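PDB 7EHU: chitin oligosaccharide binding protein NagB2 from Paenibacillus sp. FPU-7, which binds short chitin oligosaccharides such as diacetylchitobiose and triacetylchitotriose outside the cell, probably as the solute-binding component of an ABC importer. Local coordinates for residues Leu111-Asp116 against Lys138-Pro143; Asp125-Leu130 against Val355-Gly360. One frame throughout, in Å; residues are numbered along the deposited sequence.

Interaction 1 of 2, residues Leu111-Asp116 against Lys138-Pro143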
ATOM      1  N   LEU A 111     -18.741   0.416 -11.383  1.00  9.21           N
ATOM      2  CA  LEU A 111     -18.568  -0.455 -10.220  1.00  9.29           C
ATOM      3  C   LEU A 111     -19.907  -0.960  -9.703  1.00  9.55           C
ATOM      4  O   LEU A 111     -20.846  -0.180  -9.523  1.00 10.51           O
ATOM      5  CB  LEU A 111     -17.841   0.269  -9.084  1.00  9.54           C
ATOM      6  CG  LEU A 111     -16.426   0.752  -9.391  1.00  9.81           C
ATOM      7  CD1 LEU A 111     -15.771   1.336  -8.138  1.00 10.00           C
ATOM      8  CD2 LEU A 111     -15.545  -0.372  -9.954  1.00 10.81           C
ATOM      9  N   LEU A 112     -19.978  -2.260  -9.439  1.00  9.39           N
ATOM     10  CA  LEU A 112     -21.189  -2.871  -8.892  1.00 10.14           C
ATOM     11  C   LEU A 112     -21.394  -2.425  -7.453  1.00  9.73           C
ATOM     12  O   LEU A 112     -20.499  -2.639  -6.630  1.00  9.88           O
ATOM     13  CB  LEU A 112     -21.033  -4.395  -8.952  1.00 10.81           C
ATOM     14  CG  LEU A 112     -22.274  -5.231  -8.631  1.00 12.80           C
ATOM     15  CD1 LEU A 112     -23.291  -5.129  -9.760  1.00 15.46           C
ATOM     16  CD2 LEU A 112     -21.893  -6.680  -8.381  1.00 13.94           C
ATOM     17  N   PRO A 113     -22.543  -1.838  -7.088  1.00 10.65           N
ATOM     18  CA  PRO A 113     -22.801  -1.582  -5.666  1.00  9.72           C
ATOM     19  C   PRO A 113     -23.066  -2.903  -4.953  1.00  9.20           C
ATOM     20  O   PRO A 113     -23.762  -3.787  -5.462  1.00 10.32           O
ATOM     21  CB  PRO A 113     -24.027  -0.659  -5.680  1.00 12.12           C
ATOM     22  CG  PRO A 113     -24.705  -0.957  -6.949  1.00 13.56           C
ATOM     23  CD  PRO A 113     -23.641  -1.368  -7.943  1.00 11.96           C
ATOM     24  N   LEU A 114     -22.497  -3.034  -3.754  1.00  9.42           N
ATOM     25  CA  LEU A 114     -22.438  -4.320  -3.066  1.00  9.93           C
ATOM     26  C   LEU A 114     -23.325  -4.430  -1.830  1.00 10.28           C
ATOM     27  O   LEU A 114     -23.364  -5.500  -1.220  1.00 11.36           O
ATOM     28  CB  LEU A 114     -20.996  -4.628  -2.659  1.00 10.12           C
ATOM     29  CG  LEU A 114     -19.989  -4.664  -3.801  1.00  9.26           C
ATOM     30  CD1 LEU A 114     -18.600  -4.935  -3.300  1.00 10.53           C
ATOM     31  CD2 LEU A 114     -20.386  -5.694  -4.840  1.00 10.69           C
ATOM     32  N   ASN A 115     -24.052  -3.377  -1.452  1.00 11.32           N
ATOM     33  CA  ASN A 115     -24.760  -3.395  -0.168  1.00 11.78           C
ATOM     34  C   ASN A 115     -25.717  -4.588  -0.064  1.00 12.06           C
ATOM     35  O   ASN A 115     -25.739  -5.304   0.948  1.00 12.82           O
ATOM     36  CB  ASN A 115     -25.516  -2.077   0.037  1.00 13.41           C
ATOM     37  CG  ASN A 115     -24.603  -0.849   0.013  1.00 15.03           C
ATOM     38  OD1 ASN A 115     -23.845  -0.642  -0.925  1.00 14.52           O
ATOM     39  ND2 ASN A 115     -24.718  -0.012   1.022  1.00 16.76           N
ATOM     40  N   ASP A 116     -26.548  -4.805  -1.089  1.00 12.13           N
ATOM     41  CA  ASP A 116     -27.504  -5.907  -1.028  1.00 13.15           C
ATOM     42  C   ASP A 116     -26.792  -7.253  -1.041  1.00 12.37           C
ATOM     43  O   ASP A 116     -27.207  -8.188  -0.347  1.00 12.91           O
ATOM     44  CB  ASP A 116     -28.495  -5.808  -2.190  1.00 16.50           C
ATOM     45  CG  ASP A 116     -29.689  -4.921  -1.874  1.00 20.55           C
ATOM     46  OD1 ASP A 116     -29.754  -4.358  -0.753  1.00 22.56           O
ATOM     47  OD2 ASP A 116     -30.583  -4.796  -2.752  1.00 22.03           O
ATOM     48  N   LYS A 138     -22.904   3.708  -0.709  1.00 14.59           N
ATOM     49  CA  LYS A 138     -23.024   2.413  -1.384  1.00 13.11           C
ATOM     50  C   LYS A 138     -21.554   1.941  -1.409  1.00 12.13           C
ATOM     51  O   LYS A 138     -20.603   2.750  -1.536  1.00 11.94           O
ATOM     52  CB  LYS A 138     -23.338   2.761  -2.784  1.00 15.70           C
ATOM     53  CG  LYS A 138     -24.750   3.489  -2.943  1.00 21.69           C
ATOM     54  CD  LYS A 138     -25.143   3.764  -4.422  1.00 26.38           C
ATOM     55  CE  LYS A 138     -23.960   4.879  -4.203  1.00 29.29           C
ATOM     56  NZ  LYS A 138     -23.336   5.813  -5.090  1.00 28.14           N
ATOM     57  N   ILE A 139     -21.380   0.645  -1.259  1.00 10.89           N
ATOM     58  CA  ILE A 139     -20.081   0.013  -1.136  1.00 10.51           C
ATOM     59  C   ILE A 139     -19.702  -0.522  -2.507  1.00  9.59           C
ATOM     60  O   ILE A 139     -20.473  -1.267  -3.114  1.00 10.38           O
ATOM     61  CB  ILE A 139     -20.158  -1.110  -0.088  1.00 11.03           C
ATOM     62  CG1 ILE A 139     -20.465  -0.534   1.308  1.00 13.03           C
ATOM     63  CG2 ILE A 139     -18.875  -1.914  -0.069  1.00 11.03           C
ATOM     64  CD1 ILE A 139     -21.207  -1.482   2.223  1.00 15.11           C
ATOM     65  N   TYR A 140     -18.501  -0.182  -2.975  1.00  8.93           N
ATOM     66  CA  TYR A 140     -18.084  -0.504  -4.336  1.00  8.53           C
ATOM     67  C   TYR A 140     -16.836  -1.375  -4.410  1.00  8.57           C
ATOM     68  O   TYR A 140     -16.316  -1.606  -5.501  1.00  9.13           O
ATOM     69  CB  TYR A 140     -17.874   0.785  -5.126  1.00  9.75           C
ATOM     70  CG  TYR A 140     -19.156   1.514  -5.432  1.00 10.10           C
ATOM     71  CD1 TYR A 140     -20.044   1.038  -6.398  1.00  9.74           C
ATOM     72  CD2 TYR A 140     -19.484   2.687  -4.759  1.00 10.75           C
ATOM     73  CE1 TYR A 140     -21.221   1.718  -6.694  1.00 10.97           C
ATOM     74  CE2 TYR A 140     -20.648   3.374  -5.042  1.00 12.72           C
ATOM     75  CZ  TYR A 140     -21.506   2.891  -6.025  1.00 11.78           C
ATOM     76  OH  TYR A 140     -22.663   3.589  -6.279  1.00 14.26           O
ATOM     77  N   GLY A 141     -16.366  -1.896  -3.294  1.00  8.77           N
ATOM     78  CA  GLY A 141     -15.263  -2.845  -3.293  1.00  9.28           C
ATOM     79  C   GLY A 141     -15.049  -3.342  -1.882  1.00  8.07           C
ATOM     80  O   GLY A 141     -15.609  -2.792  -0.931  1.00  9.33           O
ATOM     81  N   LEU A 142     -14.217  -4.376  -1.758  1.00  8.34           N
ATOM     82  CA  LEU A 142     -14.038  -5.064  -0.481  1.00  8.41           C
ATOM     83  C   LEU A 142     -12.548  -5.236  -0.223  1.00  8.53           C
ATOM     84  O   LEU A 142     -11.868  -5.946  -0.978  1.00  8.67           O
ATOM     85  CB  LEU A 142     -14.744  -6.418  -0.452  1.00  9.39           C
ATOM     86  CG  LEU A 142     -16.246  -6.316  -0.671  1.00  9.98           C
ATOM     87  CD1 LEU A 142     -16.854  -7.696  -0.840  1.00 11.27           C
ATOM     88  CD2 LEU A 142     -16.974  -5.577   0.451  1.00 11.42           C
ATOM     89  N   PRO A 143     -12.002  -4.617   0.816  1.00  8.24           N
ATOM     90  CA  PRO A 143     -10.563  -4.723   1.043  1.00  7.76           C
ATOM     91  C   PRO A 143     -10.201  -6.168   1.348  1.00  7.71           C
ATOM     92  O   PRO A 143     -10.921  -6.867   2.072  1.00  8.90           O
ATOM     93  CB  PRO A 143     -10.335  -3.818   2.252  1.00  9.91           C
ATOM     94  CG  PRO A 143     -11.645  -3.750   2.946  1.00 11.00           C
ATOM     95  CD  PRO A 143     -12.676  -3.841   1.864  1.00  8.69           C
TER
HETATM   96  O   HOH W   1     -17.794  -3.492  -6.888  1.00 10.09           O
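Leu-111 lays its CB against Tyr-140, 3.6 Å from CD1, in a solute-binding protein of the periplasmic-binding-protein fold; here the turn leading into helix 115-121 packs across the start of the long strand 138-154. The carbonyl oxygen of Leu-111 lies at the ring's edge, near its plane. Thr-102 of helix 100-107 also touches both side chains. A water lies 2.8 Å from both Leu-112 O and Tyr-140 O and can donate to either. Pro-113 brings CB to within 3.8 Å of Tyr-140 CE1, and its CA makes a CA-H...O contact with Ile-139 O. That same oxygen accepts the backbone N-H of Leu-114 at 2.8 Å, almost in line with the carbonyl bond (164°). Leu-114 then reaches CD1 toward the branch of Leu-142, tip to tip. Asn-115, with CG anti to its carbonyl carbon (chi1 -59°), swings its amide back to the strand: OD1 accepts Ile-139 N at 2.8 Å, nearly straight at hydrogen (165°), while ND2 donates to Gly-137 O. A leucine in its place would probably leave both the N-H of Ile-139 and the carbonyl of Gly-137 without their mates. At OD1 the Ile-139 donor stands tilted from the carbonyl plane.

Interaction 2 of 2, residues Asp125-Leu130 against Val355-Gly360; sequences DKFFEL and VPSMKG
Phe-127 and Met-358 lie opposite each other across a single beta bridge, an antiparallel non-hydrogen-bonded pair between two irregular loops, one following helix 115-121, the other following helix 342-352. Two backbone bonds between their neighbours make the bridge. Lys-359 N donates to Lys-126 O at 2.9 Å, and Phe-128 N donates to Ser-357 O at 3.1 Å. Each acceptor also receives a CA-H, Lys-126 O from Met-358 and Ser-357 O from Phe-127. A water adds a further proton to Ser-357 O at 2.8 Å while accepting the N-H of Glu-129, so this carbonyl ties two consecutive N-H groups of the first loop, one directly and one through solvent. Lys-359 NZ donates to Asp-125 O at 2.8 Å, tilted 26° from the carbonyl plane. Extended beyond CG, the lysine chain runs antiparallel to the side chain of Phe-128 and sets CG over one face of that ring, 4.1 Å from its centroid. Trp-314 of strand 309-320 also meets the Phe-128 ring, and its NE1 donates to Pro-356 O. On the other side of the bridge from Phe-128 and Lys-359, Met-358 CG lies over a face of the Phe-127 ring, and the sulfur stands obliquely to it in a Met-aromatic contact; the bend at chi3 (75°) turns CE back to the CB of Lys-126. Ser-357 OG gives its main bond to Pro-143 O, and the N-H groups of Ser-357 and Met-358 are both taken by Gln-345 OE1. Backbone polarity is thus met largely by backbone, one amide side chain, one indole and one water, and the lysine charge rests on a neutral carbonyl, which implies a join set by directional bonds more than by paired charges.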
ATOM      1  N   ASP A 125     -21.335  -6.291   8.187  1.00 14.42           N
ATOM      2  CA  ASP A 125     -20.637  -5.748   9.345  1.00 14.04           C
ATOM      3  C   ASP A 125     -19.280  -6.396   9.603  1.00 12.46           C
ATOM      4  O   ASP A 125     -18.708  -6.201  10.684  1.00 12.87           O
ATOM      5  CB  ASP A 125     -21.508  -5.946  10.586  1.00 16.34           C
ATOM      6  CG  ASP A 125     -22.936  -5.516  10.358  1.00 19.32           C
ATOM      7  OD1 ASP A 125     -23.141  -4.296  10.298  1.00 22.55           O
ATOM      8  OD2 ASP A 125     -23.854  -6.368  10.270  1.00 19.08           O
ATOM      9  N   LYS A 126     -18.764  -7.182   8.663  1.00 11.63           N
ATOM     10  CA  LYS A 126     -17.626  -8.052   8.926  1.00 10.03           C
ATOM     11  C   LYS A 126     -16.277  -7.391   8.704  1.00 10.07           C
ATOM     12  O   LYS A 126     -15.257  -7.941   9.118  1.00 10.58           O
ATOM     13  CB  LYS A 126     -17.745  -9.309   8.060  1.00 11.03           C
ATOM     14  CG  LYS A 126     -18.614 -10.405   8.627  1.00 12.06           C
ATOM     15  CD  LYS A 126     -19.937  -9.968   9.198  1.00 14.24           C
ATOM     16  CE  LYS A 126     -20.621 -11.151   9.897  1.00 13.10           C
ATOM     17  NZ  LYS A 126     -21.997 -10.787  10.177  1.00 11.92           N
ATOM     18  N   PHE A 127     -16.227  -6.245   8.057  1.00  9.37           N
ATOM     19  CA  PHE A 127     -14.969  -5.591   7.726  1.00  9.06           C
ATOM     20  C   PHE A 127     -14.626  -4.530   8.760  1.00  9.39           C
ATOM     21  O   PHE A 127     -15.487  -3.808   9.236  1.00 10.58           O
ATOM     22  CB  PHE A 127     -15.052  -4.986   6.315  1.00  9.37           C
ATOM     23  CG  PHE A 127     -15.189  -6.036   5.237  1.00  8.79           C
ATOM     24  CD1 PHE A 127     -16.425  -6.562   4.909  1.00  9.31           C
ATOM     25  CD2 PHE A 127     -14.077  -6.551   4.590  1.00  9.21           C
ATOM     26  CE1 PHE A 127     -16.548  -7.531   3.958  1.00  9.75           C
ATOM     27  CE2 PHE A 127     -14.201  -7.532   3.645  1.00  9.76           C
ATOM     28  CZ  PHE A 127     -15.433  -8.013   3.316  1.00  9.98           C
ATOM     29  N   PHE A 128     -13.345  -4.405   9.083  1.00  9.50           N
ATOM     30  CA  PHE A 128     -12.944  -3.334   9.990  1.00  9.92           C
ATOM     31  C   PHE A 128     -13.411  -1.976   9.469  1.00  9.47           C
ATOM     32  O   PHE A 128     -13.940  -1.156  10.228  1.00 10.98           O
ATOM     33  CB  PHE A 128     -11.426  -3.331  10.188  1.00  9.53           C
ATOM     34  CG  PHE A 128     -10.909  -4.473  11.012  1.00  9.61           C
ATOM     35  CD1 PHE A 128     -11.088  -4.511  12.379  1.00 11.27           C
ATOM     36  CD2 PHE A 128     -10.252  -5.523  10.409  1.00 10.05           C
ATOM     37  CE1 PHE A 128     -10.597  -5.580  13.121  1.00 12.33           C
ATOM     38  CE2 PHE A 128      -9.772  -6.578  11.153  1.00 11.31           C
ATOM     39  CZ  PHE A 128      -9.949  -6.607  12.495  1.00 11.03           C
ATOM     40  N   GLU A 129     -13.158  -1.685   8.195  1.00  9.87           N
ATOM     41  CA  GLU A 129     -13.460  -0.371   7.633  1.00 10.02           C
ATOM     42  C   GLU A 129     -13.702  -0.470   6.138  1.00 10.05           C
ATOM     43  O   GLU A 129     -12.781  -0.826   5.395  1.00 11.20           O
ATOM     44  CB  GLU A 129     -12.309   0.602   7.865  1.00 11.41           C
ATOM     45  CG  GLU A 129     -12.076   1.021   9.290  1.00 15.58           C
ATOM     46  CD  GLU A 129     -10.974   2.066   9.456  1.00 18.48           C
ATOM     47  OE1 GLU A 129     -10.458   2.614   8.444  1.00 19.20           O
ATOM     48  OE2 GLU A 129     -10.687   2.415  10.625  1.00 21.56           O
ATOM     49  N   LEU A 130     -14.898  -0.094   5.694  1.00 10.53           N
ATOM     50  CA  LEU A 130     -15.204  -0.012   4.274  1.00 10.06           C
ATOM     51  C   LEU A 130     -15.202   1.428   3.755  1.00 10.32           C
ATOM     52  O   LEU A 130     -15.510   1.653   2.576  1.00 10.93           O
ATOM     53  CB  LEU A 130     -16.543  -0.676   3.973  1.00 10.73           C
ATOM     54  CG  LEU A 130     -16.622  -2.180   4.226  1.00 10.78           C
ATOM     55  CD1 LEU A 130     -18.032  -2.703   3.973  1.00 11.70           C
ATOM     56  CD2 LEU A 130     -15.620  -2.915   3.383  1.00 10.50           C
ATOM     57  N   VAL A 355      -2.370  -9.200   6.783  1.00 14.35           N
ATOM     58  CA  VAL A 355      -3.163  -8.518   7.805  1.00 14.88           C
ATOM     59  C   VAL A 355      -4.651  -8.591   7.483  1.00 12.35           C
ATOM     60  O   VAL A 355      -5.042  -8.098   6.423  1.00 11.64           O
ATOM     61  CB  VAL A 355      -2.718  -7.044   7.841  1.00 16.81           C
ATOM     62  CG1 VAL A 355      -3.624  -6.194   8.693  1.00 17.35           C
ATOM     63  CG2 VAL A 355      -1.266  -6.910   8.276  1.00 18.15           C
ATOM     64  N   PRO A 356      -5.515  -9.151   8.347  1.00 11.55           N
ATOM     65  CA  PRO A 356      -6.930  -9.305   7.958  1.00 10.88           C
ATOM     66  C   PRO A 356      -7.644  -7.991   7.683  1.00  9.99           C
ATOM     67  O   PRO A 356      -7.379  -6.956   8.305  1.00 10.31           O
ATOM     68  CB  PRO A 356      -7.561 -10.008   9.161  1.00 11.43           C
ATOM     69  CG  PRO A 356      -6.419 -10.766   9.762  1.00 13.26           C
ATOM     70  CD  PRO A 356      -5.217  -9.884   9.599  1.00 12.45           C
ATOM     71  N   SER A 357      -8.586  -8.057   6.745  1.00  9.23           N
ATOM     72  CA  SER A 357      -9.578  -6.996   6.598  1.00  8.73           C
ATOM     73  C   SER A 357     -10.887  -7.303   7.307  1.00  8.82           C
ATOM     74  O   SER A 357     -11.722  -6.400   7.443  1.00  9.29           O
ATOM     75  CB  SER A 357      -9.865  -6.743   5.122  1.00  9.31           C
ATOM     76  OG  SER A 357     -10.377  -7.923   4.541  1.00  9.20           O
ATOM     77  N   MET A 358     -11.090  -8.546   7.747  1.00  8.51           N
ATOM     78  CA  MET A 358     -12.315  -8.995   8.396  1.00  8.57           C
ATOM     79  C   MET A 358     -12.040  -9.229   9.867  1.00  8.93           C
ATOM     80  O   MET A 358     -10.934  -9.609  10.247  1.00  9.78           O
ATOM     81  CB  MET A 358     -12.762 -10.314   7.749  1.00  9.47           C
ATOM     82  CG  MET A 358     -13.238 -10.105   6.302  1.00  9.72           C
ATOM     83  SD  MET A 358     -13.745 -11.632   5.513  1.00 10.26           S
ATOM     84  CE  MET A 358     -15.330 -11.862   6.359  1.00 11.47           C
ATOM     85  N   LYS A 359     -13.057  -8.973  10.685  1.00  9.55           N
ATOM     86  CA  LYS A 359     -12.957  -9.075  12.137  1.00  9.63           C
ATOM     87  C   LYS A 359     -13.012 -10.517  12.627  1.00 10.35           C
ATOM     88  O   LYS A 359     -13.652 -11.372  12.037  1.00 11.46           O
ATOM     89  CB  LYS A 359     -14.131  -8.327  12.784  1.00 11.20           C
ATOM     90  CG  LYS A 359     -14.205  -6.841  12.468  1.00 13.53           C
ATOM     91  CD  LYS A 359     -15.498  -6.226  12.967  1.00 16.50           C
ATOM     92  CE  LYS A 359     -15.900  -5.020  12.192  1.00 18.32           C
ATOM     93  NZ  LYS A 359     -17.264  -4.573  12.498  1.00 17.47           N
ATOM     94  N   GLY A 360     -12.363 -10.769  13.757  1.00 10.78           N
ATOM     95  CA  GLY A 360     -12.527 -12.037  14.433  1.00 12.02           C
ATOM     96  C   GLY A 360     -11.569 -13.150  14.074  1.00 12.20           C
ATOM     97  O   GLY A 360     -11.779 -14.285  14.519  1.00 12.63           O
TER
HETATM   98  O   HOH W   2     -11.701  -3.717   6.533  1.00  9.97           O

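Overall arrangement
Interactions 1 and 2 lie side by side, their centres 15 Å apart, and their segments alternate along the chain: helix 115-121 leads from 111-116 toward 125-130, which precedes strand 138-154. They meet directly at Pro-143, whose O lies 2.7 Å from Ser-357 OG in a probable hydrogen bond and whose CD packs 3.4 Å from Leu-130 CD2. Ile-139 CD1 also touches Leu-130 CD1, at 3.8 Å. The loop 125-130 thus touches both segment 138-143 and segment 355-360, which also meet each other at Pro-143 and Ser-357. Both contacts lie near the glycan pocket: the side chain of Ser-357 is about 8 Å from a bound N-acetylglucosamine and that of Leu-142 about 10 Å.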